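Local coordinates for protein CCMAN5 (Cellulosimicrobium cellulans, PDB 2XSG) that hydrolyses alpha-mannosides as a family 92 glycosidase and enables mannose-6-phosphate modification of yeast-produced human lysosomal enzymes, at residues A[31-37]-A[140-145]; A[37-41]-A[65-69]; A[208-213]-A[238-244]; A[250-254]-A[265-270]; A[261-265]-A[327-331]. One frame throughout, in Å; residues are numbered along the deposited sequence.

Interaction 1: residues A[31-37]-A[140-145]; sequences QAPNGLA and AATRSG
The peptide carbonyl of Thr142 is met by two successive amides: Leu36 N approaches in the carbonyl plane, at 2.9 Å from Thr142 O, while Ala37 N, tilted 27° from that plane, donates to the same oxygen over 3.2 Å. The second bond is the straighter at its hydrogen (168°, against 138° for Leu36). The other flat group, the Arg143 guanidinium, carries Thr142 CG2 on one face, off toward its rim; it forms a salt bridge with Glu269, and Arg143 NE bonds to Thr326 O. Residues 141-144 make the tight turn of the hairpin between strands 133-140 and 144-150, and the 31-37 loop folds against it with its own type II turn, Ala32 to Gly35. Small methyls allow the close fit. Ala37 CB sits 3.5 Å from Ser144 N, Ala32 CB 3.7 Å from Thr142 N, and Ala140 CB reaches back to 3.6 Å from Gln31 CA. Only CB of Leu36 touches the turn; its branch is directed toward Met323 and Val401. Water fills in between the backbones: one molecule accepts from Ala32 N at 2.8 Å, and another links Pro33 O to Thr142 OG1, the latter donating over 2.8 Å.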
# COMPACT_ATOMS: atom_id res chain seq x y z
N GLN A 31 8.04 8.73 -9.26
CA GLN A 31 7.33 9.34 -8.14
C GLN A 31 8.24 9.75 -6.99
O GLN A 31 9.28 9.11 -6.77
CB GLN A 31 6.18 8.44 -7.65
CG GLN A 31 6.54 6.99 -7.33
CD GLN A 31 5.31 6.11 -7.26
OE1 GLN A 31 4.25 6.52 -7.72
NE2 GLN A 31 5.45 4.91 -6.72
N ALA A 32 7.87 10.81 -6.28
CA ALA A 32 8.60 11.22 -5.09
C ALA A 32 8.07 10.43 -3.90
O ALA A 32 7.01 9.81 -4.01
CB ALA A 32 8.43 12.72 -4.85
N PRO A 33 8.78 10.48 -2.75
CA PRO A 33 8.24 9.79 -1.57
C PRO A 33 6.81 10.28 -1.22
O PRO A 33 6.60 11.49 -1.11
CB PRO A 33 9.24 10.15 -0.46
CG PRO A 33 10.52 10.35 -1.19
CD PRO A 33 10.11 11.04 -2.48
N ASN A 34 5.86 9.35 -1.09
CA ASN A 34 4.46 9.70 -0.83
C ASN A 34 3.90 10.75 -1.79
O ASN A 34 3.07 11.57 -1.42
CB ASN A 34 4.28 10.15 0.63
CG ASN A 34 4.49 9.03 1.61
OD1 ASN A 34 3.57 8.26 1.92
ND2 ASN A 34 5.71 8.90 2.11
N GLY A 35 4.36 10.72 -3.03
CA GLY A 35 3.94 11.69 -4.02
C GLY A 35 2.54 11.48 -4.52
O GLY A 35 2.03 10.34 -4.57
N LEU A 36 1.93 12.59 -4.92
CA LEU A 36 0.64 12.63 -5.58
C LEU A 36 0.79 12.36 -7.07
O LEU A 36 0.03 11.57 -7.65
CB LEU A 36 -0.00 13.99 -5.34
CG LEU A 36 -1.29 14.36 -6.07
CD1 LEU A 36 -2.43 13.52 -5.57
CD2 LEU A 36 -1.58 15.85 -5.85
N ALA A 37 1.77 13.01 -7.69
CA ALA A 37 2.13 12.78 -9.09
C ALA A 37 2.84 11.46 -9.25
O ALA A 37 3.85 11.19 -8.58
CB ALA A 37 2.99 13.90 -9.61
N ALA A 140 9.59 12.97 -11.45
CA ALA A 140 8.52 13.49 -10.59
C ALA A 140 9.01 14.26 -9.39
O ALA A 140 10.04 13.90 -8.81
CB ALA A 140 7.60 12.35 -10.12
N ALA A 141 8.27 15.30 -9.01
CA ALA A 141 8.33 15.87 -7.68
C ALA A 141 7.02 15.50 -7.00
O ALA A 141 6.20 14.83 -7.63
CB ALA A 141 8.50 17.38 -7.74
N THR A 142 6.83 15.93 -5.75
CA THR A 142 5.65 15.59 -4.94
C THR A 142 4.35 15.75 -5.73
O THR A 142 3.51 14.83 -5.77
CB THR A 142 5.58 16.47 -3.64
OG1 THR A 142 6.79 16.33 -2.90
CG2 THR A 142 4.41 16.07 -2.74
N ARG A 143 4.19 16.92 -6.36
CA ARG A 143 2.92 17.26 -7.02
C ARG A 143 3.04 17.30 -8.54
O ARG A 143 2.04 17.54 -9.22
CB ARG A 143 2.39 18.61 -6.50
CG ARG A 143 2.15 18.65 -5.00
CD ARG A 143 1.98 20.08 -4.43
NE ARG A 143 1.93 20.01 -2.97
CZ ARG A 143 2.98 19.93 -2.16
NH1 ARG A 143 2.78 19.84 -0.85
NH2 ARG A 143 4.22 19.95 -2.65
N SER A 144 4.25 17.07 -9.08
CA SER A 144 4.51 17.36 -10.48
C SER A 144 5.14 16.20 -11.25
O SER A 144 5.92 15.42 -10.70
CB SER A 144 5.46 18.55 -10.63
OG SER A 144 4.96 19.71 -10.00
N GLY A 145 4.80 16.13 -12.53
CA GLY A 145 5.46 15.23 -13.44
C GLY A 145 6.10 16.03 -14.55
O GLY A 145 5.45 16.89 -15.15
O HOH W 1 5.49 12.21 -6.69
O HOH W 2 7.42 13.97 -1.58

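Interaction 2: residues A[37-41]-A[65-69]; sequences AKVNP and TNLDG
Where the antiparallel strands 40-44 and 58-63 run side by side, in the N-terminal domain of the family 92 fold, Lys38 reaches across to Asn66 and Asp68 in the loop that leaves the second strand. Its side chain passes Asn66 at about a right angle, with Lys38 CD 3.7 Å from Asn66 CB. Bends at chi3 (132°) and chi4 (75°) then turn the ammonium toward Asp68, where Lys38 NZ and Asp68 OD1 form a salt bridge of 3.2 Å, although that oxygen's position is less certain. Each charge has a weak second partner, Gly35 O for the lysine and Gln31 NE2 for the aspartate. A methionine in place of Lys38 would probably leave the buried Asp68 carboxylate without its opposite charge, with the weak bond from Gln31 NE2 remaining. The Asp68 side chain lies about 10 Å from a bound bis-tris propane molecule. Water joins the backbones: one molecule donates to Lys38 O and Thr65 O, both at 2.7 Å, and accepts from Asn66 ND2 at 2.9 Å, which also bonds to Thr50 O. Asn66 OD1 takes Leu67 N over 2.9 Å, in the carbonyl plane but from the side of the oxygen (C=O...N angle 99°).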
# COMPACT_ATOMS: atom_id res chain seq x y z
N ALA A 37 1.77 13.01 -7.69
CA ALA A 37 2.13 12.78 -9.09
C ALA A 37 2.84 11.46 -9.25
O ALA A 37 3.85 11.19 -8.58
CB ALA A 37 2.99 13.90 -9.61
N LYS A 38 2.30 10.63 -10.13
CA LYS A 38 2.82 9.28 -10.36
C LYS A 38 2.84 9.11 -11.86
O LYS A 38 1.80 8.85 -12.47
CB LYS A 38 1.90 8.22 -9.72
CG LYS A 38 1.90 8.24 -8.18
CD LYS A 38 0.96 7.18 -7.60
CE LYS A 38 1.64 6.38 -6.51
NZ LYS A 38 1.79 7.08 -5.23
N VAL A 39 4.03 9.28 -12.46
CA VAL A 39 4.13 9.39 -13.91
C VAL A 39 4.44 7.98 -14.42
O VAL A 39 5.60 7.55 -14.45
CB VAL A 39 5.19 10.40 -14.34
CG1 VAL A 39 4.98 10.80 -15.80
CG2 VAL A 39 5.18 11.63 -13.45
N ASN A 40 3.37 7.28 -14.78
CA ASN A 40 3.44 5.84 -15.09
C ASN A 40 3.31 5.61 -16.58
O ASN A 40 2.32 6.04 -17.18
CB ASN A 40 2.31 5.09 -14.38
CG ASN A 40 2.58 3.59 -14.26
OD1 ASN A 40 1.66 2.78 -14.42
ND2 ASN A 40 3.83 3.22 -14.00
N PRO A 41 4.31 4.92 -17.18
CA PRO A 41 4.13 4.48 -18.55
C PRO A 41 2.88 3.61 -18.63
O PRO A 41 2.55 2.95 -17.65
CB PRO A 41 5.39 3.63 -18.81
CG PRO A 41 5.88 3.22 -17.43
CD PRO A 41 5.58 4.43 -16.61
N THR A 65 -1.71 10.07 -12.44
CA THR A 65 -2.31 9.70 -11.16
C THR A 65 -2.38 8.19 -11.05
O THR A 65 -2.45 7.48 -12.06
CB THR A 65 -3.74 10.29 -10.95
OG1 THR A 65 -4.68 9.62 -11.81
CG2 THR A 65 -3.77 11.78 -11.22
N ASN A 66 -2.37 7.69 -9.82
CA ASN A 66 -2.40 6.25 -9.64
C ASN A 66 -2.56 5.82 -8.19
O ASN A 66 -2.56 6.65 -7.28
CB ASN A 66 -1.12 5.64 -10.23
CG ASN A 66 -1.42 4.48 -11.14
OD1 ASN A 66 -2.18 3.57 -10.77
ND2 ASN A 66 -0.84 4.50 -12.34
N LEU A 67 -2.70 4.50 -8.02
CA LEU A 67 -2.78 3.85 -6.72
C LEU A 67 -1.88 2.62 -6.74
O LEU A 67 -1.93 1.83 -7.69
CB LEU A 67 -4.21 3.41 -6.42
CG LEU A 67 -5.28 4.48 -6.24
CD1 LEU A 67 -6.64 3.84 -5.99
CD2 LEU A 67 -4.89 5.43 -5.11
N ASP A 68 -1.10 2.43 -5.69
CA ASP A 68 -0.14 1.32 -5.69
C ASP A 68 -0.74 0.04 -5.18
O ASP A 68 -1.31 0.01 -4.09
CB ASP A 68 1.09 1.68 -4.87
CG ASP A 68 1.70 2.98 -5.28
OD1 ASP A 68 1.06 4.02 -5.01
OD2 ASP A 68 2.81 2.99 -5.87
N GLY A 69 -0.63 -1.01 -5.98
CA GLY A 69 -0.95 -2.36 -5.56
C GLY A 69 -2.39 -2.67 -5.26
O GLY A 69 -2.68 -3.61 -4.52
O HOH W 3 -0.07 7.14 -13.30

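Interaction 3: residues A[208-213]-A[238-244]; sequences TLQPAT and LTFDPAD
Strands 212-217 and 235-240, antiparallel neighbours in one sheet, are paired here: Thr213 and Thr239 form a hydrogen-bonded pair, with Thr213 N to Thr239 O at 2.9 Å and Thr239 N to Thr213 O at 3.0 Å. On the buried face of the sheet stands the Phe240 ring. Ala212 CB lies over one ring face, 4.0 Å from the centroid and 27° off the normal, a CH-pi contact. At the edge, Thr208 CG2 comes within 3.7 Å of Phe240 CZ, and Gln210 O also lies near the ring plane. That methyl meets Leu238 too, tip to tip, with Thr208 CG2 and Leu238 CD1 3.8 Å apart. Thr208 holds OG1 between its backbone N and carbonyl carbon (chi1 68°), from where the hydroxyl donates to Gln210 O over 2.7 Å, which probably helps hold the bend of the chain before Pro211. Farther out, the aliphatic part of Gln210 rests on the Asp244 carboxylate, CG to CG 3.8 Å, beside an Asx turn at Asp241. Since Thr208 ends a strand of the larger sheet and Ile248 of that sheet touches Phe240, the chain passes here from one layer to the other, as in the beta-sandwich of family 92 N-terminal domains.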
# COMPACT_ATOMS: atom_id res chain seq x y z
N THR A 208 3.87 23.60 -21.81
CA THR A 208 4.99 23.20 -22.66
C THR A 208 6.13 24.17 -22.37
O THR A 208 5.91 25.25 -21.81
CB THR A 208 4.63 23.23 -24.18
OG1 THR A 208 4.44 24.58 -24.60
CG2 THR A 208 3.36 22.41 -24.48
N LEU A 209 7.34 23.76 -22.73
CA LEU A 209 8.51 24.60 -22.57
C LEU A 209 8.98 25.14 -23.93
O LEU A 209 9.89 25.97 -23.99
CB LEU A 209 9.63 23.85 -21.85
CG LEU A 209 9.26 23.31 -20.46
CD1 LEU A 209 10.38 22.43 -19.92
CD2 LEU A 209 8.95 24.45 -19.48
N GLN A 210 8.35 24.66 -25.00
CA GLN A 210 8.60 25.13 -26.38
C GLN A 210 7.29 25.62 -26.98
O GLN A 210 6.22 25.28 -26.46
CB GLN A 210 9.21 24.02 -27.25
CG GLN A 210 10.65 23.69 -26.89
CD GLN A 210 10.76 22.88 -25.61
OE1 GLN A 210 11.72 23.01 -24.84
NE2 GLN A 210 9.77 22.02 -25.37
N PRO A 211 7.36 26.48 -28.03
CA PRO A 211 6.12 26.98 -28.62
C PRO A 211 5.33 25.84 -29.27
O PRO A 211 5.91 24.89 -29.82
CB PRO A 211 6.61 27.97 -29.70
CG PRO A 211 7.97 28.38 -29.26
CD PRO A 211 8.55 27.20 -28.54
N ALA A 212 4.01 25.94 -29.17
CA ALA A 212 3.13 24.90 -29.68
C ALA A 212 1.82 25.52 -30.13
O ALA A 212 1.44 26.58 -29.64
CB ALA A 212 2.88 23.82 -28.61
N THR A 213 1.15 24.88 -31.08
CA THR A 213 -0.24 25.21 -31.38
C THR A 213 -1.08 24.06 -30.83
O THR A 213 -0.56 23.02 -30.47
CB THR A 213 -0.51 25.41 -32.90
OG1 THR A 213 -0.12 24.24 -33.62
CG2 THR A 213 0.22 26.67 -33.45
N LEU A 238 -1.15 18.93 -28.76
CA LEU A 238 -0.12 19.96 -28.90
C LEU A 238 0.76 19.60 -30.08
O LEU A 238 1.20 18.47 -30.19
CB LEU A 238 0.74 20.02 -27.62
CG LEU A 238 -0.00 20.34 -26.31
CD1 LEU A 238 0.73 19.77 -25.09
CD2 LEU A 238 -0.24 21.86 -26.16
N THR A 239 1.03 20.57 -30.94
CA THR A 239 1.89 20.38 -32.11
C THR A 239 3.03 21.40 -32.06
O THR A 239 2.80 22.61 -31.87
CB THR A 239 1.10 20.47 -33.44
OG1 THR A 239 0.02 19.54 -33.41
CG2 THR A 239 2.00 20.15 -34.64
N PHE A 240 4.25 20.89 -32.21
CA PHE A 240 5.48 21.67 -32.11
C PHE A 240 6.15 21.87 -33.48
O PHE A 240 5.83 21.19 -34.45
CB PHE A 240 6.46 20.99 -31.14
CG PHE A 240 5.87 20.77 -29.78
CD1 PHE A 240 5.08 19.64 -29.52
CD2 PHE A 240 6.06 21.70 -28.76
CE1 PHE A 240 4.52 19.44 -28.25
CE2 PHE A 240 5.50 21.51 -27.50
CZ PHE A 240 4.73 20.37 -27.24
N ASP A 241 7.07 22.83 -33.53
CA ASP A 241 7.89 23.03 -34.73
C ASP A 241 8.93 21.91 -34.89
O ASP A 241 9.59 21.53 -33.91
CB ASP A 241 8.59 24.39 -34.66
CG ASP A 241 9.05 24.86 -36.03
OD1 ASP A 241 8.33 25.69 -36.64
OD2 ASP A 241 10.09 24.38 -36.52
N PRO A 242 9.13 21.41 -36.13
CA PRO A 242 10.18 20.43 -36.39
C PRO A 242 11.56 20.87 -35.89
O PRO A 242 12.37 20.03 -35.57
CB PRO A 242 10.19 20.33 -37.92
CG PRO A 242 8.77 20.61 -38.30
CD PRO A 242 8.35 21.70 -37.35
N ALA A 243 11.81 22.18 -35.81
CA ALA A 243 13.10 22.65 -35.30
C ALA A 243 13.33 22.29 -33.81
O ALA A 243 14.47 22.23 -33.34
CB ALA A 243 13.24 24.15 -35.52
N ASP A 244 12.26 22.02 -33.08
CA ASP A 244 12.36 21.66 -31.66
C ASP A 244 12.37 20.16 -31.39
O ASP A 244 12.34 19.74 -30.24
CB ASP A 244 11.23 22.31 -30.88
CG ASP A 244 11.48 23.75 -30.60
OD1 ASP A 244 12.62 24.09 -30.20
OD2 ASP A 244 10.55 24.55 -30.76

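Interaction 4: residues A[250-254]-A[265-270]; sequences LQVTL and DQQVEL
Thr253 and Gln266 point at each other from strand and helix, and their side chains pass at a slant: Thr253 OG1 lies beside the aliphatic part of the glutamine, 3.3 Å from Gln266 CB and 3.2 Å from Gln266 CG. The glutamine holds CG anti to its N (chi1 -167°) and runs on extended, which carries its amide in between the Thr253 hydroxyl and the backbone of Gln251. The two branches of Thr253 are divided between neighbours. CG2 leads to the helix, 3.9 Å from Asp265 CB, whereas OG1 forms a hydrogen bond with Ser144 OG on the adjoining strand 144-150; Ser144 OG is bonded in turn to Glu269, so a polar chain runs from strand to strand to helix. The strand belongs to the N-terminal beta domain and the helix, 259-270, follows it in sequence, packing across the sheet with short-segment axes 8.8 Å apart at 117°. Gln251 and Thr253 direct their CB atoms to the helix; Val252, between them, and Leu254, just after, turn theirs the other way. Leu270, one helical turn on from Gln266 (Leu270 N to Gln266 O, 2.9 Å), meets Gln251 from the opposite direction, its methyl CD1 lying alongside the glutamine chain, 3.7 Å from Gln251 CD and 3.9 Å from Gln251 CB. Gln251, extended beyond CG with its CG beside the backbone N (chi1 -59°), thereby runs along that methyl for much of its length. Ile278 of helix 275-290 packs against both Gln251 and Leu270.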
# COMPACT_ATOMS: atom_id res chain seq x y z
N LEU A 250 7.61 19.19 -21.04
CA LEU A 250 6.27 19.38 -20.52
C LEU A 250 6.33 19.25 -19.01
O LEU A 250 7.08 18.42 -18.49
CB LEU A 250 5.32 18.32 -21.08
CG LEU A 250 3.84 18.59 -20.82
CD1 LEU A 250 3.35 19.60 -21.82
CD2 LEU A 250 3.00 17.32 -20.89
N GLN A 251 5.55 20.08 -18.32
CA GLN A 251 5.51 20.06 -16.86
C GLN A 251 4.06 20.03 -16.42
O GLN A 251 3.28 20.90 -16.79
CB GLN A 251 6.25 21.28 -16.28
CG GLN A 251 7.73 21.40 -16.70
CD GLN A 251 8.48 22.47 -15.93
OE1 GLN A 251 9.69 22.36 -15.67
NE2 GLN A 251 7.76 23.51 -15.53
N VAL A 252 3.70 19.01 -15.65
CA VAL A 252 2.31 18.81 -15.23
C VAL A 252 2.25 18.82 -13.70
O VAL A 252 2.97 18.06 -13.06
CB VAL A 252 1.78 17.43 -15.72
CG1 VAL A 252 0.32 17.24 -15.31
CG2 VAL A 252 1.97 17.26 -17.24
N THR A 253 1.40 19.66 -13.13
CA THR A 253 1.25 19.69 -11.67
C THR A 253 -0.21 19.48 -11.28
O THR A 253 -1.11 19.99 -11.97
CB THR A 253 1.83 21.00 -11.08
OG1 THR A 253 3.21 21.10 -11.43
CG2 THR A 253 1.71 21.03 -9.56
N LEU A 254 -0.42 18.71 -10.21
CA LEU A 254 -1.74 18.32 -9.70
C LEU A 254 -2.07 18.99 -8.36
O LEU A 254 -1.21 19.16 -7.51
CB LEU A 254 -1.83 16.79 -9.51
CG LEU A 254 -1.49 15.91 -10.71
CD1 LEU A 254 -1.22 14.43 -10.36
CD2 LEU A 254 -2.62 16.02 -11.74
N ASP A 265 1.67 25.88 -6.99
CA ASP A 265 2.47 24.70 -6.62
C ASP A 265 3.58 24.47 -7.63
O ASP A 265 4.70 24.14 -7.25
CB ASP A 265 1.59 23.44 -6.55
CG ASP A 265 0.57 23.49 -5.40
OD1 ASP A 265 0.75 24.28 -4.44
OD2 ASP A 265 -0.42 22.73 -5.47
N GLN A 266 3.25 24.64 -8.91
CA GLN A 266 4.21 24.40 -9.96
C GLN A 266 5.36 25.40 -9.90
O GLN A 266 6.51 25.00 -10.04
CB GLN A 266 3.58 24.41 -11.37
CG GLN A 266 4.54 23.84 -12.40
CD GLN A 266 3.89 23.55 -13.73
OE1 GLN A 266 3.48 22.40 -14.01
NE2 GLN A 266 3.78 24.58 -14.57
N GLN A 267 5.05 26.68 -9.69
CA GLN A 267 6.09 27.70 -9.56
C GLN A 267 6.95 27.47 -8.31
O GLN A 267 8.18 27.65 -8.37
CB GLN A 267 5.55 29.14 -9.64
CG GLN A 267 4.83 29.68 -8.41
CD GLN A 267 4.05 30.98 -8.69
OE1 GLN A 267 3.87 31.37 -9.86
NE2 GLN A 267 3.57 31.63 -7.63
N VAL A 268 6.32 27.02 -7.22
CA VAL A 268 7.05 26.71 -5.98
C VAL A 268 7.94 25.49 -6.15
O VAL A 268 9.13 25.55 -5.88
CB VAL A 268 6.10 26.56 -4.74
CG1 VAL A 268 6.86 25.98 -3.54
CG2 VAL A 268 5.49 27.92 -4.36
N GLU A 269 7.37 24.41 -6.67
CA GLU A 269 8.04 23.12 -6.78
C GLU A 269 9.14 23.08 -7.84
O GLU A 269 10.22 22.53 -7.60
CB GLU A 269 6.99 22.06 -7.12
CG GLU A 269 7.26 20.73 -6.54
CD GLU A 269 6.02 19.87 -6.42
OE1 GLU A 269 5.50 19.43 -7.48
OE2 GLU A 269 5.60 19.60 -5.27
N LEU A 270 8.85 23.65 -9.01
CA LEU A 270 9.71 23.51 -10.17
C LEU A 270 10.49 24.78 -10.54
O LEU A 270 11.59 24.69 -11.10
CB LEU A 270 8.90 23.05 -11.38
CG LEU A 270 8.05 21.79 -11.21
CD1 LEU A 270 7.39 21.44 -12.54
CD2 LEU A 270 8.83 20.60 -10.66

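Interaction 5: residues A[261-265]-A[327-331]; sequences QARID and STSGT
Gln261 lays its side chain against Ser327, CG to CB 3.5 Å, bent at chi2 (65°) so that its amide comes over the start of the 327-331 turn. From there Gln261 NE2 donates twice: to Ser329 OG at 3.1 Å, and to Asp265 OD1, one helical turn along, at 3.0 Å, each partner somewhat tilted from the amide plane. Gln261 OE1 receives a water at 2.6 Å that also bonds to Thr331 OG1, so both ends of the amide are held and its rotation is fixed. Asp265 and Thr328 lie alongside each other, running in opposite senses, and Asp265 OD1 is the focus of the contact. Thr328 OG1 reaches its anti lone pair over 2.6 Å, Thr328 N binds the same oxygen at 2.9 Å from 46° out of the carboxylate plane, and the Gln261 amide also comes from out of plane. With an alanine in place of Asp265, the Thr328 amide and hydroxyl would probably lose their shared acceptor and Gln261 NE2 one of its two acceptors. The loop is a type I turn, Ser327 to Gly330, stiffened by Ser327 OG and Thr331 OG1, 2.8 Å apart and hydrogen-bonded. At the more exposed side, the methyl Ile264 CG2 lies against the Thr328 hydroxyl, 3.9 Å from Thr328 OG1. Helix 259-270 is thus tied through side chains to a loop 62 residues later in the catalytic domain. Three donors on one buried carboxylate oxygen, with Arg143 packed nearby, would be expected to stabilise its negative charge and favour the ionised form.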
# COMPACT_ATOMS: atom_id res chain seq x y z
N GLN A 261 -4.24 26.97 -7.66
CA GLN A 261 -3.35 26.38 -6.67
C GLN A 261 -2.28 25.48 -7.33
O GLN A 261 -1.12 25.52 -6.94
CB GLN A 261 -4.11 25.64 -5.57
CG GLN A 261 -3.21 25.15 -4.44
CD GLN A 261 -2.57 26.30 -3.67
OE1 GLN A 261 -3.27 27.05 -3.00
NE2 GLN A 261 -1.25 26.44 -3.77
N ALA A 262 -2.68 24.71 -8.35
CA ALA A 262 -1.73 23.87 -9.10
C ALA A 262 -0.62 24.71 -9.77
O ALA A 262 0.53 24.33 -9.78
CB ALA A 262 -2.46 23.01 -10.12
N ARG A 263 -1.01 25.86 -10.33
CA ARG A 263 -0.07 26.83 -10.91
C ARG A 263 0.94 27.37 -9.91
O ARG A 263 2.14 27.44 -10.19
CB ARG A 263 -0.85 27.97 -11.56
CG ARG A 263 -1.49 27.59 -12.88
CD ARG A 263 -2.49 28.65 -13.29
NE ARG A 263 -3.17 28.35 -14.54
CZ ARG A 263 -4.29 28.93 -14.96
NH1 ARG A 263 -4.90 29.84 -14.20
NH2 ARG A 263 -4.81 28.58 -16.14
N ILE A 264 0.44 27.76 -8.74
CA ILE A 264 1.30 28.20 -7.65
C ILE A 264 2.24 27.06 -7.22
O ILE A 264 3.46 27.25 -7.13
CB ILE A 264 0.46 28.68 -6.47
CG1 ILE A 264 -0.24 29.99 -6.84
CG2 ILE A 264 1.32 28.80 -5.17
CD1 ILE A 264 -1.40 30.32 -5.91
N ASP A 265 1.67 25.88 -6.99
CA ASP A 265 2.47 24.70 -6.62
C ASP A 265 3.58 24.47 -7.63
O ASP A 265 4.70 24.14 -7.25
CB ASP A 265 1.59 23.44 -6.55
CG ASP A 265 0.57 23.49 -5.40
OD1 ASP A 265 0.75 24.28 -4.44
OD2 ASP A 265 -0.42 22.73 -5.47
N SER A 327 -1.42 21.29 -0.57
CA SER A 327 -0.83 22.28 -1.47
C SER A 327 0.44 22.87 -0.88
O SER A 327 0.72 22.68 0.31
CB SER A 327 -1.83 23.40 -1.72
OG SER A 327 -2.03 24.21 -0.57
N THR A 328 1.20 23.60 -1.70
CA THR A 328 2.40 24.31 -1.21
C THR A 328 2.03 25.48 -0.30
O THR A 328 2.88 26.03 0.41
CB THR A 328 3.33 24.78 -2.36
OG1 THR A 328 2.62 25.66 -3.25
CG2 THR A 328 3.84 23.58 -3.15
N SER A 329 0.75 25.86 -0.31
CA SER A 329 0.24 26.91 0.56
C SER A 329 -0.28 26.38 1.89
O SER A 329 -0.81 27.16 2.69
CB SER A 329 -0.85 27.71 -0.15
OG SER A 329 -0.40 28.19 -1.41
N GLY A 330 -0.15 25.07 2.12
CA GLY A 330 -0.61 24.43 3.35
C GLY A 330 -2.11 24.21 3.46
O GLY A 330 -2.65 24.16 4.56
N THR A 331 -2.79 24.08 2.32
CA THR A 331 -4.23 23.82 2.29
C THR A 331 -4.57 22.45 1.68
O THR A 331 -3.75 21.85 0.99
CB THR A 331 -5.02 24.91 1.53
OG1 THR A 331 -4.65 24.91 0.15
CG2 THR A 331 -4.75 26.30 2.12
O HOH W 4 -5.29 27.02 -1.33

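How the interactions relate
Interactions 1, 2 and 4 are buried, whereas 5 is partly exposed and 3, also partly exposed, lies farthest from the centre of the chain. Interactions 1 and 2 share Ala37 and hold successive parts of one chain run, the first by backbone bonds and methyl packing, the second by charge and water. Interactions 4 and 5 share Asp265 and grip different sides of helix 259-270: mixed polar and apolar packing on the sheet, a hydrogen-bond cluster on the loop. Ser144 joins 1 to 4 through its hydroxyl, and Arg143 packs on 5. Interaction 3, where strand pairing meets an aromatic contact, touches 4 through Thr208 and Leu250.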